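Local coordinates for uncharacterized protein (Bacteroides eggerthii DSM 20697, PDB 4ECO) that is of unknown function but carries leucine-rich repeats, a fold that commonly serves protein binding, at residues A[27-38]-A[75-86]. Residues are numbered along the deposited sequence; the frame is centred on the assembly and turned at random.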
ATOM      1  N   GLU A  27      22.008  36.252  16.728  1.00 67.98           N
ATOM      2  CA  GLU A  27      21.944  34.963  16.024  1.00 64.64           C
ATOM      3  C   GLU A  27      20.780  34.865  15.061  1.00 64.86           C
ATOM      4  O   GLU A  27      20.977  34.395  13.938  1.00 62.50           O
ATOM      5  CB  GLU A  27      21.895  33.777  17.001  1.00 65.76           C
ATOM      6  CG  GLU A  27      23.244  33.437  17.628  1.00 70.56           C
ATOM      7  CD  GLU A  27      24.402  33.177  16.678  1.00 77.56           C
ATOM      8  OE1 GLU A  27      24.188  32.516  15.634  1.00 47.46           O
ATOM      9  OE2 GLU A  27      25.527  33.639  16.984  1.00 72.54           O
ATOM     10  N   TYR A  28      19.594  35.342  15.454  1.00 61.66           N
ATOM     11  CA  TYR A  28      18.433  35.266  14.572  1.00 60.39           C
ATOM     12  C   TYR A  28      18.682  36.113  13.290  1.00 62.97           C
ATOM     13  O   TYR A  28      18.285  35.691  12.207  1.00 62.24           O
ATOM     14  CB  TYR A  28      17.154  35.679  15.314  1.00 62.63           C
ATOM     15  CG  TYR A  28      16.970  37.165  15.502  1.00 65.80           C
ATOM     16  CD1 TYR A  28      17.605  37.840  16.539  1.00 68.52           C
ATOM     17  CD2 TYR A  28      16.132  37.894  14.662  1.00 66.76           C
ATOM     18  CE1 TYR A  28      17.440  39.213  16.714  1.00 68.81           C
ATOM     19  CE2 TYR A  28      15.944  39.261  14.840  1.00 69.13           C
ATOM     20  CZ  TYR A  28      16.607  39.920  15.864  1.00 76.37           C
ATOM     21  OH  TYR A  28      16.423  41.272  16.038  1.00 79.59           O
ATOM     22  N   ILE A  29      19.421  37.236  13.401  1.00 58.81           N
ATOM     23  CA  ILE A  29      19.812  38.060  12.255  1.00 57.24           C
ATOM     24  C   ILE A  29      20.822  37.253  11.364  1.00 59.30           C
ATOM     25  O   ILE A  29      20.664  37.210  10.135  1.00 57.27           O
ATOM     26  CB  ILE A  29      20.387  39.422  12.750  1.00 61.19           C
ATOM     27  CG1 ILE A  29      19.314  40.280  13.491  1.00 61.84           C
ATOM     28  CG2 ILE A  29      21.093  40.214  11.633  1.00 61.36           C
ATOM     29  CD1 ILE A  29      18.126  40.914  12.630  1.00 63.35           C
ATOM     30  N   LYS A  30      21.821  36.587  11.993  1.00 55.77           N
ATOM     31  CA  LYS A  30      22.821  35.777  11.286  1.00 55.08           C
ATOM     32  C   LYS A  30      22.122  34.669  10.446  1.00 57.41           C
ATOM     33  O   LYS A  30      22.554  34.394   9.311  1.00 56.19           O
ATOM     34  CB  LYS A  30      23.840  35.184  12.279  1.00 58.31           C
ATOM     35  CG  LYS A  30      24.763  36.256  12.913  1.00 73.97           C
ATOM     36  CD  LYS A  30      25.484  35.845  14.221  1.00 87.18           C
ATOM     37  CE  LYS A  30      26.750  35.010  14.056  1.00101.94           C
ATOM     38  NZ  LYS A  30      26.511  33.532  14.102  1.00107.57           N
ATOM     39  N   ASP A  31      20.993  34.115  10.987  1.00 51.21           N
ATOM     40  CA  ASP A  31      20.152  33.093  10.357  1.00 48.75           C
ATOM     41  C   ASP A  31      19.518  33.582   9.092  1.00 51.40           C
ATOM     42  O   ASP A  31      19.346  32.815   8.149  1.00 49.40           O
ATOM     43  CB  ASP A  31      19.013  32.649  11.304  1.00 50.05           C
ATOM     44  CG  ASP A  31      19.354  31.629  12.380  1.00 54.54           C
ATOM     45  OD1 ASP A  31      20.567  31.317  12.555  1.00 54.52           O
ATOM     46  OD2 ASP A  31      18.416  31.166  13.070  1.00 54.49           O
ATOM     47  N   TYR A  32      19.078  34.847   9.114  1.00 48.60           N
ATOM     48  CA  TYR A  32      18.406  35.507   8.004  1.00 46.64           C
ATOM     49  C   TYR A  32      19.408  35.814   6.882  1.00 53.34           C
ATOM     50  O   TYR A  32      19.061  35.709   5.702  1.00 54.82           O
ATOM     51  CB  TYR A  32      17.712  36.778   8.489  1.00 46.55           C
ATOM     52  CG  TYR A  32      16.626  36.604   9.539  1.00 46.42           C
ATOM     53  CD1 TYR A  32      16.066  35.350   9.803  1.00 46.63           C
ATOM     54  CD2 TYR A  32      16.108  37.700  10.217  1.00 48.24           C
ATOM     55  CE1 TYR A  32      15.095  35.187  10.790  1.00 45.02           C
ATOM     56  CE2 TYR A  32      15.101  37.557  11.171  1.00 49.26           C
ATOM     57  CZ  TYR A  32      14.595  36.301  11.451  1.00 53.01           C
ATOM     58  OH  TYR A  32      13.587  36.205  12.373  1.00 53.26           O
ATOM     59  N   LEU A  33      20.662  36.134   7.235  1.00 49.03           N
ATOM     60  CA  LEU A  33      21.693  36.350   6.226  1.00 48.29           C
ATOM     61  C   LEU A  33      22.017  35.014   5.549  1.00 54.25           C
ATOM     62  O   LEU A  33      22.319  34.996   4.344  1.00 56.34           O
ATOM     63  CB  LEU A  33      22.942  36.989   6.830  1.00 48.90           C
ATOM     64  CG  LEU A  33      22.725  38.301   7.569  1.00 54.24           C
ATOM     65  CD1 LEU A  33      23.960  38.704   8.331  1.00 55.52           C
ATOM     66  CD2 LEU A  33      22.284  39.413   6.632  1.00 56.24           C
ATOM     67  N   ALA A  34      21.890  33.890   6.317  1.00 48.21           N
ATOM     68  CA  ALA A  34      22.045  32.524   5.820  1.00 45.89           C
ATOM     69  C   ALA A  34      20.881  32.187   4.879  1.00 49.72           C
ATOM     70  O   ALA A  34      21.130  31.719   3.759  1.00 51.11           O
ATOM     71  CB  ALA A  34      22.117  31.533   6.971  1.00 46.32           C
ATOM     72  N   LEU A  35      19.621  32.504   5.283  1.00 43.56           N
ATOM     73  CA  LEU A  35      18.440  32.293   4.438  1.00 41.40           C
ATOM     74  C   LEU A  35      18.589  32.967   3.085  1.00 46.49           C
ATOM     75  O   LEU A  35      18.362  32.322   2.062  1.00 46.42           O
ATOM     76  CB  LEU A  35      17.157  32.810   5.103  1.00 40.97           C
ATOM     77  CG  LEU A  35      16.543  31.954   6.200  1.00 44.26           C
ATOM     78  CD1 LEU A  35      15.261  32.581   6.689  1.00 44.15           C
ATOM     79  CD2 LEU A  35      16.280  30.539   5.723  1.00 43.76           C
ATOM     80  N   LYS A  36      19.001  34.253   3.078  1.00 43.88           N
ATOM     81  CA  LYS A  36      19.192  35.037   1.857  1.00 44.00           C
ATOM     82  C   LYS A  36      20.344  34.435   0.999  1.00 47.93           C
ATOM     83  O   LYS A  36      20.210  34.324  -0.227  1.00 46.45           O
ATOM     84  CB  LYS A  36      19.450  36.511   2.219  1.00 46.78           C
ATOM     85  CG  LYS A  36      19.881  37.432   1.082  1.00 49.07           C
ATOM     86  CD  LYS A  36      18.858  37.697  -0.006  1.00 51.26           C
ATOM     87  CE  LYS A  36      19.516  38.595  -1.029  1.00 60.44           C
ATOM     88  NZ  LYS A  36      18.645  38.826  -2.205  1.00 74.08           N
ATOM     89  N   GLU A  37      21.422  33.988   1.652  1.00 44.75           N
ATOM     90  CA  GLU A  37      22.549  33.398   0.943  1.00 44.94           C
ATOM     91  C   GLU A  37      22.123  32.043   0.296  1.00 46.38           C
ATOM     92  O   GLU A  37      22.507  31.752  -0.841  1.00 44.44           O
ATOM     93  CB  GLU A  37      23.740  33.239   1.895  1.00 47.36           C
ATOM     94  CG  GLU A  37      25.072  33.181   1.166  1.00 62.68           C
ATOM     95  CD  GLU A  37      26.290  33.463   2.022  1.00 95.56           C
ATOM     96  OE1 GLU A  37      26.260  34.443   2.806  1.00 81.24           O
ATOM     97  OE2 GLU A  37      27.298  32.731   1.863  1.00 95.93           O
ATOM     98  N   ILE A  38      21.278  31.266   1.002  1.00 42.11           N
ATOM     99  CA  ILE A  38      20.721  29.997   0.519  1.00 40.30           C
ATOM    100  C   ILE A  38      19.837  30.293  -0.715  1.00 44.19           C
ATOM    101  O   ILE A  38      20.003  29.652  -1.749  1.00 43.32           O
ATOM    102  CB  ILE A  38      19.954  29.271   1.665  1.00 41.79           C
ATOM    103  CG1 ILE A  38      20.968  28.602   2.612  1.00 41.70           C
ATOM    104  CG2 ILE A  38      18.921  28.244   1.124  1.00 40.34           C
ATOM    105  CD1 ILE A  38      20.446  28.309   4.015  1.00 48.73           C
ATOM    106  N   VAL A  75       9.141  28.591   5.863  1.00 40.84           N
ATOM    107  CA  VAL A  75      10.051  28.834   6.980  1.00 40.78           C
ATOM    108  C   VAL A  75       9.257  29.079   8.241  1.00 44.47           C
ATOM    109  O   VAL A  75       8.371  29.925   8.250  1.00 44.26           O
ATOM    110  CB  VAL A  75      11.038  30.008   6.726  1.00 45.03           C
ATOM    111  CG1 VAL A  75      11.924  30.256   7.948  1.00 45.31           C
ATOM    112  CG2 VAL A  75      11.889  29.766   5.478  1.00 44.00           C
ATOM    113  N   SER A  76       9.595  28.325   9.305  1.00 41.14           N
ATOM    114  CA  SER A  76       9.080  28.459  10.665  1.00 40.97           C
ATOM    115  C   SER A  76      10.175  29.037  11.577  1.00 45.27           C
ATOM    116  O   SER A  76      11.359  28.676  11.469  1.00 43.82           O
ATOM    117  CB  SER A  76       8.590  27.115  11.205  1.00 42.92           C
ATOM    118  OG  SER A  76       9.626  26.220  11.576  1.00 46.30           O
ATOM    119  N   LEU A  77       9.766  29.921  12.474  1.00 42.92           N
ATOM    120  CA  LEU A  77      10.652  30.522  13.467  1.00 43.79           C
ATOM    121  C   LEU A  77      10.209  30.149  14.881  1.00 49.52           C
ATOM    122  O   LEU A  77       9.148  29.553  15.069  1.00 49.45           O
ATOM    123  CB  LEU A  77      10.689  32.067  13.330  1.00 44.13           C
ATOM    124  CG  LEU A  77      10.828  32.669  11.947  1.00 47.20           C
ATOM    125  CD1 LEU A  77      10.768  34.135  12.031  1.00 46.51           C
ATOM    126  CD2 LEU A  77      12.119  32.195  11.231  1.00 50.40           C
ATOM    127  N   ASN A  78      11.022  30.489  15.870  1.00 48.12           N
ATOM    128  CA  ASN A  78      10.642  30.328  17.264  1.00 49.35           C
ATOM    129  C   ASN A  78      10.423  31.738  17.863  1.00 55.27           C
ATOM    130  O   ASN A  78      10.543  32.744  17.141  1.00 54.15           O
ATOM    131  CB  ASN A  78      11.658  29.499  18.054  1.00 48.75           C
ATOM    132  CG  ASN A  78      13.051  30.046  18.166  1.00 59.37           C
ATOM    133  OD1 ASN A  78      13.290  31.249  18.205  1.00 54.73           O
ATOM    134  ND2 ASN A  78      14.001  29.145  18.332  1.00 51.51           N
ATOM    135  N   SER A  79      10.127  31.809  19.173  1.00 53.46           N
ATOM    136  CA  SER A  79       9.861  33.063  19.884  1.00 54.88           C
ATOM    137  C   SER A  79      11.062  34.031  19.852  1.00 59.14           C
ATOM    138  O   SER A  79      10.872  35.248  19.982  1.00 58.18           O
ATOM    139  CB  SER A  79       9.479  32.776  21.324  1.00 61.17           C
ATOM    140  OG  SER A  79      10.497  32.008  21.942  1.00 78.98           O
ATOM    141  N   ASN A  80      12.279  33.502  19.639  1.00 56.29           N
ATOM    142  CA  ASN A  80      13.474  34.334  19.577  1.00 57.45           C
ATOM    143  C   ASN A  80      13.824  34.712  18.136  1.00 62.79           C
ATOM    144  O   ASN A  80      14.830  35.399  17.919  1.00 64.41           O
ATOM    145  CB  ASN A  80      14.640  33.625  20.248  1.00 59.70           C
ATOM    146  CG  ASN A  80      14.418  33.434  21.730  1.00 82.65           C
ATOM    147  OD1 ASN A  80      14.352  32.304  22.211  1.00 77.55           O
ATOM    148  ND2 ASN A  80      14.258  34.534  22.483  1.00 73.24           N
ATOM    149  N   GLY A  81      12.962  34.317  17.189  1.00 58.47           N
ATOM    150  CA  GLY A  81      13.110  34.600  15.765  1.00 57.25           C
ATOM    151  C   GLY A  81      14.121  33.730  15.044  1.00 61.06           C
ATOM    152  O   GLY A  81      14.555  34.082  13.940  1.00 60.87           O
ATOM    153  N   ARG A  82      14.514  32.589  15.652  1.00 56.37           N
ATOM    154  CA  ARG A  82      15.468  31.694  15.011  1.00 54.63           C
ATOM    155  C   ARG A  82      14.712  30.686  14.164  1.00 58.33           C
ATOM    156  O   ARG A  82      13.588  30.304  14.512  1.00 58.56           O
ATOM    157  CB  ARG A  82      16.416  31.029  16.014  1.00 50.62           C
ATOM    158  CG  ARG A  82      17.485  32.035  16.426  1.00 53.31           C
ATOM    159  CD  ARG A  82      18.760  31.407  16.910  1.00 62.31           C
ATOM    160  NE  ARG A  82      19.554  30.832  15.827  1.00 62.43           N
ATOM    161  CZ  ARG A  82      20.742  30.266  15.999  1.00 72.12           C
ATOM    162  NH1 ARG A  82      21.281  30.195  17.208  1.00 64.09           N
ATOM    163  NH2 ARG A  82      21.401  29.769  14.963  1.00 56.31           N
ATOM    164  N   VAL A  83      15.320  30.304  13.011  1.00 52.87           N
ATOM    165  CA  VAL A  83      14.761  29.390  12.006  1.00 50.09           C
ATOM    166  C   VAL A  83      14.716  27.985  12.585  1.00 54.47           C
ATOM    167  O   VAL A  83      15.767  27.456  12.945  1.00 56.14           O
ATOM    168  CB  VAL A  83      15.544  29.427  10.664  1.00 51.38           C
ATOM    169  CG1 VAL A  83      14.943  28.444   9.661  1.00 49.97           C
ATOM    170  CG2 VAL A  83      15.582  30.832  10.077  1.00 50.51           C
ATOM    171  N   THR A  84      13.511  27.385  12.677  1.00 48.59           N
ATOM    172  CA  THR A  84      13.358  26.042  13.236  1.00 47.46           C
ATOM    173  C   THR A  84      12.907  25.052  12.151  1.00 49.20           C
ATOM    174  O   THR A  84      13.009  23.838  12.349  1.00 47.86           O
ATOM    175  CB  THR A  84      12.400  26.039  14.443  1.00 51.95           C
ATOM    176  OG1 THR A  84      11.057  26.324  14.045  1.00 45.88           O
ATOM    177  CG2 THR A  84      12.851  26.977  15.544  1.00 51.26           C
ATOM    178  N   GLY A  85      12.498  25.566  10.996  1.00 44.36           N
ATOM    179  CA  GLY A  85      12.060  24.740   9.877  1.00 41.82           C
ATOM    180  C   GLY A  85      12.279  25.419   8.556  1.00 44.93           C
ATOM    181  O   GLY A  85      12.159  26.636   8.451  1.00 45.98           O
ATOM    182  N   LEU A  86      12.634  24.651   7.550  1.00 41.15           N
ATOM    183  CA  LEU A  86      12.932  25.197   6.228  1.00 40.30           C
ATOM    184  C   LEU A  86      12.570  24.166   5.171  1.00 44.50           C
ATOM    185  O   LEU A  86      13.115  23.051   5.160  1.00 44.51           O
ATOM    186  CB  LEU A  86      14.427  25.616   6.147  1.00 40.48           C
ATOM    187  CG  LEU A  86      15.092  25.824   4.781  1.00 44.83           C
ATOM    188  CD1 LEU A  86      14.317  26.768   3.926  1.00 44.92           C
ATOM    189  CD2 LEU A  86      16.487  26.379   4.939  1.00 48.36           C
TER
HETATM  190  O   HOH W   1      18.121  28.495  13.241  1.00 44.94           O
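The axes of helix 27-38 and strand 83-86 approach to 10.2 Å and run within 22° of parallel, with Tyr28 and Asp31 facing Arg82 and Val83, just after the type I turn Asn78-Gly81. The helix packs on the hairpin of strands 75-77 and 83-86, at the N-terminal end of the leucine-rich repeat solenoid, as in an N-terminal cap; strand 83-87 begins the parallel ladder by pairing with 109-111. Arg82 grips the Asp31 carboxylate side-on, one nitrogen to each oxygen: NE reaches OD2 at 3.0 Å along an almost straight bond (173°), while NH2 meets the syn lone pair of OD1. The bend at chi3 (74°) brings the guanidinium of Arg82 alongside Glu27, where Glu27 CB covers one face, 3.6 Å from Arg82 NH1. Glu27 OE1 adds only a long ion pair with NH2; Gln103 is its stronger partner and also bonds Asp31 OD1. A leucine in place of Arg82 would probably leave the buried Asp31 carboxylate without its countercharge and uncover Glu27 CB. Farther along the helix, Leu35 and Val83 meet tip to tip, CD1 to CG2 at 3.8 Å, and Leu35 CD2 and Ile38 CD1 approach Leu86 CD2. Val83 CG2 and Leu77 CD2 lie at the edge of the Tyr32 ring, whose OH donates a weak hydrogen bond to Gly81 O (2.8 Å). Asp31 OD2 also takes Val83 N at 3.2 Å, from the opposite face of the carboxylate to Arg82 NE, and a water bridges OD2 to Val83 O.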